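Local coordinates for protein isomaltose glucohydrolase (Kribbella flavida, PDB 5Z3E) that hydrolyses the alpha-1,6-glucosidic linkage of isomaltose from its non-reducing end, giving beta-D-glucose and D-glucose, at residues V48-Q53 with Y87-S92; F79-I84 with G94-W99; G215-G220 with R240-V245; A187-P192 with S207-I212. The protein carries 1 engineered substitution. All blocks are in the same frame, centred on the assembly; numbering follows the deposited sequence. Where two conformers were deposited one is given.

The four contacts form two pairs in the helical (alpha/alpha)6-barrel domain of this family 15 glycoside hydrolase. Interactions 1 and 2 have centres 8 Å apart, share helix 90-105 and alternate along the chain, in the order 48-53, 79-84, 87-92, 94-99. Interactions 3 and 4 have centres 9 Å apart and share helix 206-220; 187-192 and 207-212 come first, then 215-220 and 240-245. I241 touches W189 and I212, joining this second pair. Between the pairs the centres are 22 to 30 Å apart and nothing touches, interactions 1 and 4 lying on opposite sides of the chain's centre. Each pair packs different helices of one domain, and helix 151-167 touches residues of interactions 2, 3 and 4.

Interaction 1: residues V48-Q53 with Y87-S92; sequences VITRHQ and YGDVAS
The carboxamide of Q53 meets S92 with both ends, tying the C-terminal end of helix 32-52 to the first turn of helix 90-105 in the (alpha/alpha)6 barrel. S92 OG donates to Q53 OE1 at 2.7 Å, tilted 32° out of the Q53 carbonyl plane, while Q53 NE2 gives a nearly straight bond (172°) to S92 O, 3.0 Å long. That carbonyl oxygen lies close to the plane of the Q53 amide, which two bonds from one residue hold against rotation. Q53 reaches across because its CG is anti to the backbone N (chi1 -174°) and the chain runs extended beyond it. Both groups are used further: Q53 NE2 also bonds G57 O, and S92 OG bonds Y59 OH. With an alanine here the carboxamide is gone: S92 O and G57 O would probably lose their NE2 donor, and S92 OG be left with Y59 as its partner.

Beside this polar pair the T50 methyl packs against S92 and D89, CG2 lying 3.6 Å from S92 OG. The hydroxyl of T50 turns back to its own helix and bonds H46 O. One shell out, the turn between helices 74-87 and 90-105 positions S92. G88, with positive phi, is the C-prime residue of a Schellman motif closing the earlier helix, and D89 follows as N-cap of the next. Its OD2 binds H46 NE2 and approaches T50 CG2 at 3.6 Å, while D89 OD1 receives S92 N at 3.0 Å from above the carboxylate plane.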
loop_
_atom_site.group_PDB
_atom_site.type_symbol
_atom_site.label_atom_id
_atom_site.label_comp_id
_atom_site.label_asym_id
_atom_site.label_seq_id
_atom_site.Cartn_x
_atom_site.Cartn_y
_atom_site.Cartn_z
ATOM N N VAL A 48 15.257 -9.076 7.349
ATOM C CA VAL A 48 15.675 -8.470 6.114
ATOM C C VAL A 48 15.140 -7.024 6.005
ATOM O O VAL A 48 15.821 -6.150 5.481
ATOM C CB VAL A 48 15.359 -9.391 4.918
ATOM C CG1 VAL A 48 13.878 -9.391 4.637
ATOM C CG2 VAL A 48 16.111 -8.994 3.682
ATOM N N ILE A 49 13.954 -6.758 6.548
ATOM C CA ILE A 49 13.434 -5.397 6.559
ATOM C C ILE A 49 14.308 -4.506 7.433
ATOM O O ILE A 49 14.715 -3.404 7.043
ATOM C CB ILE A 49 11.964 -5.376 7.030
ATOM C CG1 ILE A 49 11.034 -5.972 5.966
ATOM C CG2 ILE A 49 11.544 -3.962 7.386
ATOM C CD1 ILE A 49 9.668 -6.355 6.480
ATOM N N THR A 50 14.609 -4.966 8.635
ATOM C CA THR A 50 15.350 -4.119 9.571
ATOM C C THR A 50 16.802 -3.985 9.180
ATOM O O THR A 50 17.398 -2.930 9.408
ATOM C CB THR A 50 15.175 -4.565 11.026
ATOM O OG1 THR A 50 15.626 -5.917 11.185
ATOM C CG2 THR A 50 13.748 -4.429 11.484
ATOM N N ARG A 51 17.387 -5.003 8.549
ATOM C CA ARG A 51 18.762 -4.869 8.106
ATOM C C ARG A 51 18.879 -3.825 7.019
ATOM O O ARG A 51 19.869 -3.099 6.962
ATOM C CB ARG A 51 19.261 -6.209 7.566
ATOM C CG ARG A 51 20.714 -6.100 7.217
ATOM C CD ARG A 51 21.080 -6.188 5.782
ATOM N NE ARG A 51 20.702 -7.489 5.200
ATOM C CZ ARG A 51 21.104 -7.926 4.003
ATOM N NH1 ARG A 51 20.579 -9.064 3.495
ATOM N NH2 ARG A 51 22.068 -7.289 3.323
ATOM N N HIS A 52 17.890 -3.731 6.145
ATOM C CA HIS A 52 17.953 -2.808 5.021
ATOM C C HIS A 52 17.400 -1.424 5.307
ATOM O O HIS A 52 17.565 -0.514 4.496
ATOM C CB HIS A 52 17.281 -3.417 3.794
ATOM C CG HIS A 52 18.063 -4.494 3.159
ATOM N ND1 HIS A 52 19.235 -4.241 2.503
ATOM C CD2 HIS A 52 17.863 -5.817 3.148
ATOM C CE1 HIS A 52 19.710 -5.390 2.071
ATOM N NE2 HIS A 52 18.899 -6.357 2.440
ATOM N N GLN A 53 16.713 -1.255 6.430
ATOM C CA GLN A 53 16.243 0.073 6.815
ATOM C C GLN A 53 17.420 1.047 6.817
ATOM O O GLN A 53 18.490 0.753 7.328
ATOM C CB GLN A 53 15.584 0.008 8.176
ATOM C CG GLN A 53 14.923 1.306 8.626
ATOM C CD GLN A 53 14.070 1.120 9.858
ATOM O OE1 GLN A 53 14.246 0.160 10.613
ATOM N NE2 GLN A 53 13.142 2.037 10.080
ATOM N N TYR A 87 4.722 -7.275 14.182
ATOM C CA TYR A 87 5.757 -8.176 14.660
ATOM C C TYR A 87 6.240 -7.767 16.031
ATOM O O TYR A 87 6.710 -8.620 16.791
ATOM C CB TYR A 87 6.924 -8.196 13.667
ATOM C CG TYR A 87 7.931 -9.278 13.893
ATOM C CD1 TYR A 87 7.749 -10.524 13.317
ATOM C CD2 TYR A 87 9.069 -9.072 14.635
ATOM C CE1 TYR A 87 8.669 -11.532 13.484
ATOM C CE2 TYR A 87 10.010 -10.120 14.818
ATOM C CZ TYR A 87 9.782 -11.325 14.234
ATOM O OH TYR A 87 10.698 -12.380 14.395
ATOM N N GLY A 88 6.152 -6.486 16.367
ATOM C CA GLY A 88 6.476 -5.979 17.686
ATOM C C GLY A 88 7.734 -5.147 17.756
ATOM O O GLY A 88 8.154 -4.785 18.856
ATOM N N ASP A 89 8.334 -4.818 16.611
ATOM C CA ASP A 89 9.561 -4.023 16.614
ATOM C C ASP A 89 9.181 -2.532 16.597
ATOM O O ASP A 89 9.124 -1.865 15.567
ATOM C CB ASP A 89 10.488 -4.406 15.478
ATOM C CG ASP A 89 11.856 -3.799 15.590
ATOM O OD1 ASP A 89 12.031 -2.780 16.284
ATOM O OD2 ASP A 89 12.790 -4.362 14.957
ATOM N N VAL A 90 8.850 -2.051 17.791
ATOM C CA VAL A 90 8.384 -0.690 17.981
ATOM C C VAL A 90 9.449 0.301 17.568
ATOM O O VAL A 90 9.133 1.338 16.963
ATOM C CB VAL A 90 7.957 -0.504 19.433
ATOM C CG1 VAL A 90 7.575 0.916 19.747
ATOM C CG2 VAL A 90 6.782 -1.438 19.802
ATOM N N ALA A 91 10.708 -0.003 17.837
ATOM C CA ALA A 91 11.772 0.917 17.510
ATOM C C ALA A 91 11.888 1.112 15.998
ATOM O O ALA A 91 11.932 2.241 15.522
ATOM C CB ALA A 91 13.107 0.433 18.091
ATOM N N SER A 92 11.932 0.019 15.230
ATOM C CA SER A 92 12.105 0.140 13.793
ATOM C C SER A 92 10.932 0.872 13.155
ATOM O O SER A 92 11.132 1.770 12.330
ATOM C CB SER A 92 12.254 -1.246 13.165
ATOM O OG SER A 92 12.225 -1.167 11.752
#

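Interaction 2: residues F79-I84 with G94-W99; sequences FTAEGI and GRFHDW
A buried, mostly apolar contact between two consecutive helices, 74-87 and 90-105, brings A81 against F96 and H97 inside the (alpha/alpha)6 barrel. The helices come close here: the CA atoms of A81 and F96 are 7.0 Å apart, a separation that the small alanine side chain permits. A81 CB lies 3.5 Å from F96 CD2 and 4.0 Å from F96 CE2, so the methyl meets the CD2-CE2 bond of the ring obliquely. The same methyl is 4.1 Å from H97 NE2 and thus faces two neighbouring rings at once.

Those rings are set against each other within their own helix. F96 CD2 stands 3.7 Å above the imidazole plane of H97, toward its rim, while H97 CE1 lies in the plane of the phenyl ring, at its edge. F96 has CG anti to the backbone N (chi1 172°), which carries the ring toward helix 74-87; beyond the two segments the ring meets that of Y59.

No direct hydrogen bond joins the segments. Instead a water lying in the plane of the imidazole, at its edge, is 2.9 Å from H97 NE2 and donates a weak bond, also 2.9 Å, to A81 O. The other ring nitrogen, H97 ND1, is bonded to W156 NE1 of helix 151-167. An indole N-H can only donate, so ND1 must accept there. Both ring nitrogens then have a polar partner, which probably limits rotation of the imidazole; with ND1 accepting, a neutral ring would be expected to carry its hydrogen on NE2.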
loop_
_atom_site.group_PDB
_atom_site.type_symbol
_atom_site.label_atom_id
_atom_site.label_comp_id
_atom_site.label_asym_id
_atom_site.label_seq_id
_atom_site.Cartn_x
_atom_site.Cartn_y
_atom_site.Cartn_z
ATOM N N PHE A 79 3.087 -0.152 4.406
ATOM C CA PHE A 79 2.741 -1.550 4.630
ATOM C C PHE A 79 3.880 -2.302 5.312
ATOM O O PHE A 79 3.645 -3.154 6.161
ATOM C CB PHE A 79 2.326 -2.238 3.331
ATOM C CG PHE A 79 0.924 -1.939 2.901
ATOM C CD1 PHE A 79 -0.165 -2.429 3.608
ATOM C CD2 PHE A 79 0.673 -1.251 1.727
ATOM C CE1 PHE A 79 -1.462 -2.186 3.183
ATOM C CE2 PHE A 79 -0.613 -1.071 1.273
ATOM C CZ PHE A 79 -1.684 -1.500 2.031
ATOM N N THR A 80 5.123 -2.003 4.932
ATOM C CA THR A 80 6.275 -2.582 5.593
ATOM C C THR A 80 6.242 -2.260 7.075
ATOM O O THR A 80 6.411 -3.135 7.932
ATOM C CB THR A 80 7.585 -2.121 4.918
ATOM O OG1 THR A 80 7.603 -2.551 3.551
ATOM C CG2 THR A 80 8.805 -2.678 5.584
ATOM N N ALA A 81 6.021 -0.982 7.395
ATOM C CA ALA A 81 5.967 -0.539 8.773
ATOM C C ALA A 81 4.865 -1.211 9.562
ATOM O O ALA A 81 5.027 -1.500 10.747
ATOM C CB ALA A 81 5.792 0.982 8.829
ATOM N N GLU A 82 3.707 -1.446 8.932
ATOM C CA GLU A 82 2.609 -2.131 9.603
ATOM C C GLU A 82 2.984 -3.574 9.922
ATOM O O GLU A 82 2.681 -4.059 11.016
ATOM C CB GLU A 82 1.339 -2.049 8.743
ATOM C CG GLU A 82 0.173 -2.870 9.250
ATOM C CD GLU A 82 -0.424 -2.486 10.596
ATOM O OE1 GLU A 82 0.038 -1.531 11.254
ATOM O OE2 GLU A 82 -1.391 -3.202 10.991
ATOM N N GLY A 83 3.626 -4.270 8.995
ATOM C CA GLY A 83 4.103 -5.615 9.303
ATOM C C GLY A 83 5.076 -5.638 10.452
ATOM O O GLY A 83 5.002 -6.491 11.335
ATOM N N ILE A 84 6.006 -4.674 10.474
ATOM C CA ILE A 84 7.000 -4.591 11.528
ATOM C C ILE A 84 6.358 -4.247 12.873
ATOM O O ILE A 84 6.746 -4.778 13.920
ATOM C CB ILE A 84 8.094 -3.575 11.130
ATOM C CG1 ILE A 84 8.918 -4.089 9.941
ATOM C CG2 ILE A 84 8.980 -3.186 12.304
ATOM C CD1 ILE A 84 9.751 -5.346 10.230
ATOM N N GLY A 94 8.890 2.952 14.523
ATOM C CA GLY A 94 8.934 4.342 14.928
ATOM C C GLY A 94 9.937 5.156 14.167
ATOM O O GLY A 94 9.700 6.344 13.897
ATOM N N ARG A 95 11.075 4.563 13.828
ATOM C CA ARG A 95 12.078 5.280 13.049
ATOM C C ARG A 95 11.585 5.558 11.624
ATOM O O ARG A 95 11.918 6.607 11.060
ATOM C CB ARG A 95 13.416 4.569 13.019
ATOM C CG ARG A 95 14.099 4.542 14.412
ATOM C CD ARG A 95 15.618 4.607 14.306
ATOM N NE ARG A 95 15.992 5.892 13.801
ATOM C CZ ARG A 95 17.053 6.064 12.889
ATOM N NH1 ARG A 95 17.285 7.243 12.441
ATOM N NH2 ARG A 95 17.800 5.012 12.506
ATOM N N PHE A 96 10.814 4.635 11.043
ATOM C CA PHE A 96 10.188 4.913 9.763
ATOM C C PHE A 96 9.224 6.096 9.881
ATOM O O PHE A 96 9.256 7.012 9.059
ATOM C CB PHE A 96 9.459 3.672 9.229
ATOM C CG PHE A 96 8.650 3.976 8.007
ATOM C CD1 PHE A 96 9.273 4.183 6.786
ATOM C CD2 PHE A 96 7.276 4.092 8.094
ATOM C CE1 PHE A 96 8.514 4.490 5.673
ATOM C CE2 PHE A 96 6.544 4.392 6.978
ATOM C CZ PHE A 96 7.161 4.590 5.779
ATOM N N HIS A 97 8.361 6.086 10.886
ATOM C CA HIS A 97 7.425 7.189 11.056
ATOM C C HIS A 97 8.154 8.487 11.324
ATOM O O HIS A 97 7.744 9.542 10.831
ATOM C CB HIS A 97 6.386 6.866 12.111
ATOM C CG HIS A 97 5.533 5.725 11.706
ATOM N ND1 HIS A 97 4.821 5.748 10.531
ATOM C CD2 HIS A 97 5.341 4.517 12.288
ATOM C CE1 HIS A 97 4.217 4.580 10.430
ATOM N NE2 HIS A 97 4.518 3.809 11.466
ATOM N N ASP A 98 9.249 8.435 12.096
ATOM C CA ASP A 98 10.067 9.636 12.274
ATOM C C ASP A 98 10.528 10.161 10.933
ATOM O O ASP A 98 10.474 11.372 10.668
ATOM C CB ASP A 98 11.305 9.316 13.122
ATOM C CG ASP A 98 11.056 9.145 14.603
ATOM O OD1 ASP A 98 9.974 9.557 15.113
ATOM O OD2 ASP A 98 11.978 8.608 15.267
ATOM N N TRP A 99 11.047 9.281 10.096
ATOM C CA TRP A 99 11.572 9.696 8.802
ATOM C C TRP A 99 10.480 10.351 7.974
ATOM O O TRP A 99 10.676 11.454 7.445
ATOM C CB TRP A 99 12.215 8.512 8.085
ATOM C CG TRP A 99 12.706 8.874 6.725
ATOM C CD1 TRP A 99 13.859 9.503 6.411
ATOM C CD2 TRP A 99 12.015 8.657 5.487
ATOM N NE1 TRP A 99 13.939 9.714 5.063
ATOM C CE2 TRP A 99 12.825 9.199 4.458
ATOM C CE3 TRP A 99 10.810 8.048 5.144
ATOM C CZ2 TRP A 99 12.442 9.156 3.137
ATOM C CZ3 TRP A 99 10.449 7.994 3.836
ATOM C CH2 TRP A 99 11.253 8.551 2.843
HETATM O O HOH W 1 3.909 1.030 11.747
#

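Interaction 3: residues G215-G220 with R240-V245; sequences GLVAVG and RIRSLV
Helices 206-220 and 231-248 of the (alpha/alpha)6-barrel domain meet here through side chains alone, in a sparse contact that buries 75 Å² over both sides. The nearest CA atoms, those of L216 and I241, are 10.2 Å apart, so the backbones are well separated and only side-chain ends bridge them. L216 CD1 touches I241 CD1 at 4.2 Å, methyl to methyl. Both chains are stretched toward each other: beyond CG the leucine runs extended to CD1 (chi2 179°), and I241 does likewise toward its own CD1 (chi2 169°). No hydrogen bond crosses between the segments, and the attraction at this point is dispersion between two buried hydrocarbon tips.

One residue along each helix, the character changes. V217 CG2 is 4.4 Å from R242 NH1, approaching the guanidinium at its edge and near its plane, not over a face. This is a loose van der Waals approach at the outer side of the contact. The polar end of R242 has its real partner in H213, one turn before V217 on the same helix: NH1 is hydrogen-bonded to H213 NE2. The arginine therefore spans the gap between the two helices, anchored at H213 while one flank passes the valine methyl.

The packing continues toward earlier residues of both helices. L216 also touches T234 and V237, and V217 touches A238, all earlier on helix 231-248, whereas I241 lies on L209, I212 and H213. A218 and V219 touch V161 of helix 151-167, and V219 also reaches T234.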
loop_
_atom_site.group_PDB
_atom_site.type_symbol
_atom_site.label_atom_id
_atom_site.label_comp_id
_atom_site.label_asym_id
_atom_site.label_seq_id
_atom_site.Cartn_x
_atom_site.Cartn_y
_atom_site.Cartn_z
ATOM N N GLY A 215 -6.740 6.525 5.301
ATOM C CA GLY A 215 -5.998 7.470 6.096
ATOM C C GLY A 215 -6.869 8.520 6.760
ATOM O O GLY A 215 -6.661 8.867 7.927
ATOM N N LEU A 216 -7.825 9.059 6.016
ATOM C CA LEU A 216 -8.716 10.080 6.550
ATOM C C LEU A 216 -9.606 9.547 7.652
ATOM O O LEU A 216 -9.817 10.215 8.666
ATOM C CB LEU A 216 -9.529 10.712 5.426
ATOM C CG LEU A 216 -8.744 11.528 4.405
ATOM C CD1 LEU A 216 -9.693 12.070 3.353
ATOM C CD2 LEU A 216 -7.933 12.645 5.038
ATOM N N VAL A 217 -10.157 8.338 7.484
ATOM C CA VAL A 217 -10.965 7.758 8.542
ATOM C C VAL A 217 -10.085 7.464 9.758
ATOM O O VAL A 217 -10.532 7.663 10.900
ATOM C CB VAL A 217 -11.740 6.523 8.058
ATOM C CG1 VAL A 217 -12.416 5.802 9.203
ATOM C CG2 VAL A 217 -12.765 6.926 7.017
ATOM N N ALA A 218 -8.853 7.013 9.543
ATOM C CA ALA A 218 -7.976 6.729 10.668
ATOM C C ALA A 218 -7.776 7.984 11.517
ATOM O O ALA A 218 -7.899 7.927 12.745
ATOM C CB ALA A 218 -6.654 6.175 10.183
ATOM N N VAL A 219 -7.456 9.122 10.912
ATOM C CA VAL A 219 -7.246 10.314 11.726
ATOM C C VAL A 219 -8.548 10.899 12.240
ATOM O O VAL A 219 -8.581 11.417 13.363
ATOM C CB VAL A 219 -6.401 11.408 10.996
ATOM C CG1 VAL A 219 -4.995 10.913 10.740
ATOM C CG2 VAL A 219 -7.045 11.915 9.720
ATOM N N GLY A 220 -9.633 10.823 11.472
ATOM C CA GLY A 220 -10.888 11.414 11.877
ATOM C C GLY A 220 -11.618 10.680 12.976
ATOM O O GLY A 220 -12.520 11.237 13.604
ATOM N N ARG A 240 -17.395 11.778 1.037
ATOM C CA ARG A 240 -17.384 12.187 -0.363
ATOM C C ARG A 240 -16.686 11.157 -1.240
ATOM O O ARG A 240 -17.132 10.883 -2.363
ATOM C CB ARG A 240 -16.707 13.546 -0.517
ATOM C CG ARG A 240 -17.451 14.696 0.142
ATOM C CD ARG A 240 -16.823 16.048 -0.081
ATOM N NE ARG A 240 -17.638 17.072 0.551
ATOM C CZ ARG A 240 -17.361 17.897 1.586
ATOM N NH1 ARG A 240 -16.253 17.709 2.344
ATOM N NH2 ARG A 240 -18.302 18.768 2.033
ATOM N N ILE A 241 -15.592 10.570 -0.758
ATOM C CA ILE A 241 -14.916 9.515 -1.484
ATOM C C ILE A 241 -15.862 8.336 -1.688
ATOM O O ILE A 241 -15.980 7.792 -2.785
ATOM C CB ILE A 241 -13.631 9.079 -0.768
ATOM C CG1 ILE A 241 -12.585 10.199 -0.812
ATOM C CG2 ILE A 241 -13.096 7.805 -1.397
ATOM C CD1 ILE A 241 -11.385 9.980 0.078
ATOM N N ARG A 242 -16.526 7.924 -0.605
ATOM C CA ARG A 242 -17.449 6.807 -0.719
ATOM C C ARG A 242 -18.589 7.108 -1.687
ATOM O O ARG A 242 -19.012 6.223 -2.434
ATOM C CB ARG A 242 -17.976 6.368 0.643
ATOM C CG ARG A 242 -16.892 5.870 1.570
ATOM C CD ARG A 242 -17.436 5.202 2.825
ATOM N NE ARG A 242 -18.308 6.085 3.589
ATOM C CZ ARG A 242 -17.956 6.875 4.599
ATOM N NH1 ARG A 242 -16.713 6.883 5.055
ATOM N NH2 ARG A 242 -18.850 7.693 5.144
ATOM N N SER A 243 -19.078 8.344 -1.705
ATOM C CA SER A 243 -20.107 8.720 -2.660
ATOM C C SER A 243 -19.627 8.538 -4.094
ATOM O O SER A 243 -20.365 8.068 -4.962
ATOM C CB SER A 243 -20.527 10.174 -2.480
ATOM O OG SER A 243 -21.174 10.401 -1.253
ATOM N N LEU A 244 -18.406 8.958 -4.371
ATOM C CA LEU A 244 -17.851 8.852 -5.700
ATOM C C LEU A 244 -17.697 7.382 -6.113
ATOM O O LEU A 244 -18.026 6.998 -7.246
ATOM C CB LEU A 244 -16.551 9.595 -5.717
ATOM C CG LEU A 244 -15.909 9.812 -7.015
ATOM C CD1 LEU A 244 -16.835 10.500 -8.024
ATOM C CD2 LEU A 244 -14.659 10.721 -6.805
ATOM N N VAL A 245 -17.198 6.548 -5.195
ATOM C CA VAL A 245 -17.074 5.131 -5.473
ATOM C C VAL A 245 -18.440 4.484 -5.670
ATOM O O VAL A 245 -18.618 3.662 -6.573
ATOM C CB VAL A 245 -16.228 4.448 -4.393
ATOM C CG1 VAL A 245 -16.207 2.947 -4.576
ATOM C CG2 VAL A 245 -14.803 5.001 -4.395
#

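Interaction 4: residues A187-P192 with S207-I212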
loop_
_atom_site.group_PDB
_atom_site.type_symbol
_atom_site.label_atom_id
_atom_site.label_comp_id
_atom_site.label_asym_id
_atom_site.label_seq_id
_atom_site.Cartn_x
_atom_site.Cartn_y
_atom_site.Cartn_z
ATOM N N ALA A 187 -7.223 18.711 0.068
ATOM C CA ALA A 187 -7.243 19.525 -1.139
ATOM C C ALA A 187 -7.276 18.718 -2.419
ATOM O O ALA A 187 -7.859 19.177 -3.404
ATOM C CB ALA A 187 -6.037 20.440 -1.151
ATOM N N PHE A 188 -6.623 17.554 -2.449
ATOM C CA PHE A 188 -6.314 16.887 -3.712
ATOM C C PHE A 188 -6.859 15.475 -3.846
ATOM O O PHE A 188 -6.548 14.786 -4.818
ATOM C CB PHE A 188 -4.806 16.937 -3.972
ATOM C CG PHE A 188 -4.281 18.332 -4.108
ATOM C CD1 PHE A 188 -4.741 19.155 -5.112
ATOM C CD2 PHE A 188 -3.343 18.842 -3.224
ATOM C CE1 PHE A 188 -4.284 20.426 -5.246
ATOM C CE2 PHE A 188 -2.888 20.123 -3.346
ATOM C CZ PHE A 188 -3.348 20.921 -4.343
ATOM N N TRP A 189 -7.713 15.035 -2.927
ATOM C CA TRP A 189 -8.209 13.674 -2.973
ATOM C C TRP A 189 -8.935 13.333 -4.267
ATOM O O TRP A 189 -8.914 12.174 -4.677
ATOM C CB TRP A 189 -9.107 13.396 -1.790
ATOM C CG TRP A 189 -10.361 14.137 -1.850
ATOM C CD1 TRP A 189 -10.617 15.384 -1.344
ATOM C CD2 TRP A 189 -11.577 13.698 -2.468
ATOM N NE1 TRP A 189 -11.912 15.736 -1.599
ATOM C CE2 TRP A 189 -12.509 14.708 -2.296
ATOM C CE3 TRP A 189 -11.954 12.539 -3.171
ATOM C CZ2 TRP A 189 -13.841 14.583 -2.764
ATOM C CZ3 TRP A 189 -13.222 12.417 -3.656
ATOM C CH2 TRP A 189 -14.133 13.441 -3.468
ATOM N N ASP A 190 -9.601 14.308 -4.879
ATOM C CA ASP A 190 -10.460 14.074 -6.019
ATOM C C ASP A 190 -9.769 14.325 -7.348
ATOM O O ASP A 190 -10.419 14.267 -8.404
ATOM C CB ASP A 190 -11.736 14.872 -5.941
ATOM C CG ASP A 190 -11.522 16.349 -5.954
ATOM O OD1 ASP A 190 -10.424 16.818 -5.670
ATOM O OD2 ASP A 190 -12.551 17.063 -6.272
ATOM N N ARG A 191 -8.466 14.536 -7.326
ATOM C CA ARG A 191 -7.693 14.767 -8.526
ATOM C C ARG A 191 -7.313 13.445 -9.197
ATOM O O ARG A 191 -6.902 12.511 -8.529
ATOM C CB ARG A 191 -6.404 15.479 -8.104
ATOM C CG ARG A 191 -5.575 15.995 -9.175
ATOM C CD ARG A 191 -4.410 16.757 -8.552
ATOM N NE ARG A 191 -3.479 17.183 -9.529
ATOM C CZ ARG A 191 -3.130 18.441 -9.759
ATOM N NH1 ARG A 191 -3.705 19.465 -9.096
ATOM N NH2 ARG A 191 -2.207 18.634 -10.602
ATOM N N PRO A 192 -7.396 13.379 -10.541
ATOM C CA PRO A 192 -6.815 12.250 -11.272
ATOM C C PRO A 192 -5.334 12.091 -10.932
ATOM O O PRO A 192 -4.622 13.080 -10.714
ATOM C CB PRO A 192 -7.022 12.637 -12.742
ATOM C CG PRO A 192 -8.234 13.562 -12.744
ATOM C CD PRO A 192 -8.083 14.328 -11.447
ATOM N N SER A 207 -8.389 1.979 -5.738
ATOM C CA SER A 207 -7.495 1.675 -4.636
ATOM C C SER A 207 -6.677 2.890 -4.174
ATOM O O SER A 207 -6.138 2.865 -3.063
ATOM C CB SER A 207 -6.592 0.494 -4.931
ATOM O OG SER A 207 -5.718 0.807 -5.993
ATOM N N THR A 208 -6.585 3.931 -4.990
ATOM C CA THR A 208 -6.007 5.207 -4.555
ATOM C C THR A 208 -7.002 5.979 -3.693
ATOM O O THR A 208 -6.682 6.400 -2.582
ATOM C CB THR A 208 -5.523 6.028 -5.751
ATOM O OG1 THR A 208 -4.509 5.283 -6.406
ATOM C CG2 THR A 208 -5.033 7.386 -5.308
ATOM N N LEU A 209 -8.222 6.122 -4.200
ATOM C CA LEU A 209 -9.305 6.691 -3.401
ATOM C C LEU A 209 -9.438 5.932 -2.103
ATOM O O LEU A 209 -9.653 6.526 -1.032
ATOM C CB LEU A 209 -10.604 6.658 -4.198
ATOM C CG LEU A 209 -10.653 7.617 -5.384
ATOM C CD1 LEU A 209 -11.815 7.252 -6.304
ATOM C CD2 LEU A 209 -10.759 9.062 -4.930
ATOM N N GLY A 210 -9.340 4.600 -2.147
ATOM C CA GLY A 210 -9.446 3.803 -0.955
ATOM C C GLY A 210 -8.341 4.091 0.045
ATOM O O GLY A 210 -8.609 4.214 1.250
ATOM N N ALA A 211 -7.099 4.183 -0.413
ATOM C CA ALA A 211 -5.985 4.498 0.468
ATOM C C ALA A 211 -6.205 5.832 1.173
ATOM O O ALA A 211 -5.941 5.983 2.363
ATOM C CB ALA A 211 -4.697 4.524 -0.325
ATOM N N ILE A 212 -6.648 6.840 0.405
ATOM C CA ILE A 212 -6.924 8.149 0.988
ATOM C C ILE A 212 -8.021 8.032 2.038
ATOM O O ILE A 212 -7.900 8.560 3.139
ATOM C CB ILE A 212 -7.248 9.168 -0.119
ATOM C CG1 ILE A 212 -6.057 9.334 -1.061
ATOM C CG2 ILE A 212 -7.674 10.493 0.515
ATOM C CD1 ILE A 212 -6.355 10.193 -2.272
#
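W189 sets its CB against I212 and the benzenoid edge of its indole against L209, packing the turn after helix 175-188 onto helix 206-220 in the (alpha/alpha)6 barrel. W189 CB is 4.0 Å from I212 CG2, and W189 CE3 is 4.1 Å from L209 CD2. The leucine methyl comes in at the edge of the indole, near its plane, so this is lateral packing and not face stacking. The same methyl lies 3.6 Å from W189 O, and I212 CD1 approaches W189 CA at 4.0 Å; the two aliphatic chains thus cover tryptophan backbone as well as side chain. The side chains meet only through carbon, and no hydrogen bond joins the segments.

W189 sits within a type I beta turn from F188 to R191, closed by R191 N to F188 O at 3.2 Å. With CG between the backbone N and the carbonyl carbon (chi1 68°), its indole swings toward helix 231-248, where V237, R240 and I241 also touch it. The side chains of L209 and D195, the latter predicted to be a catalytic proton acceptor, are about 10 Å apart, so the contact lies near that region without these side chains touching D195. On one face of the indole, toward its rim, D190 CB stands 3.4 Å above the ring plane.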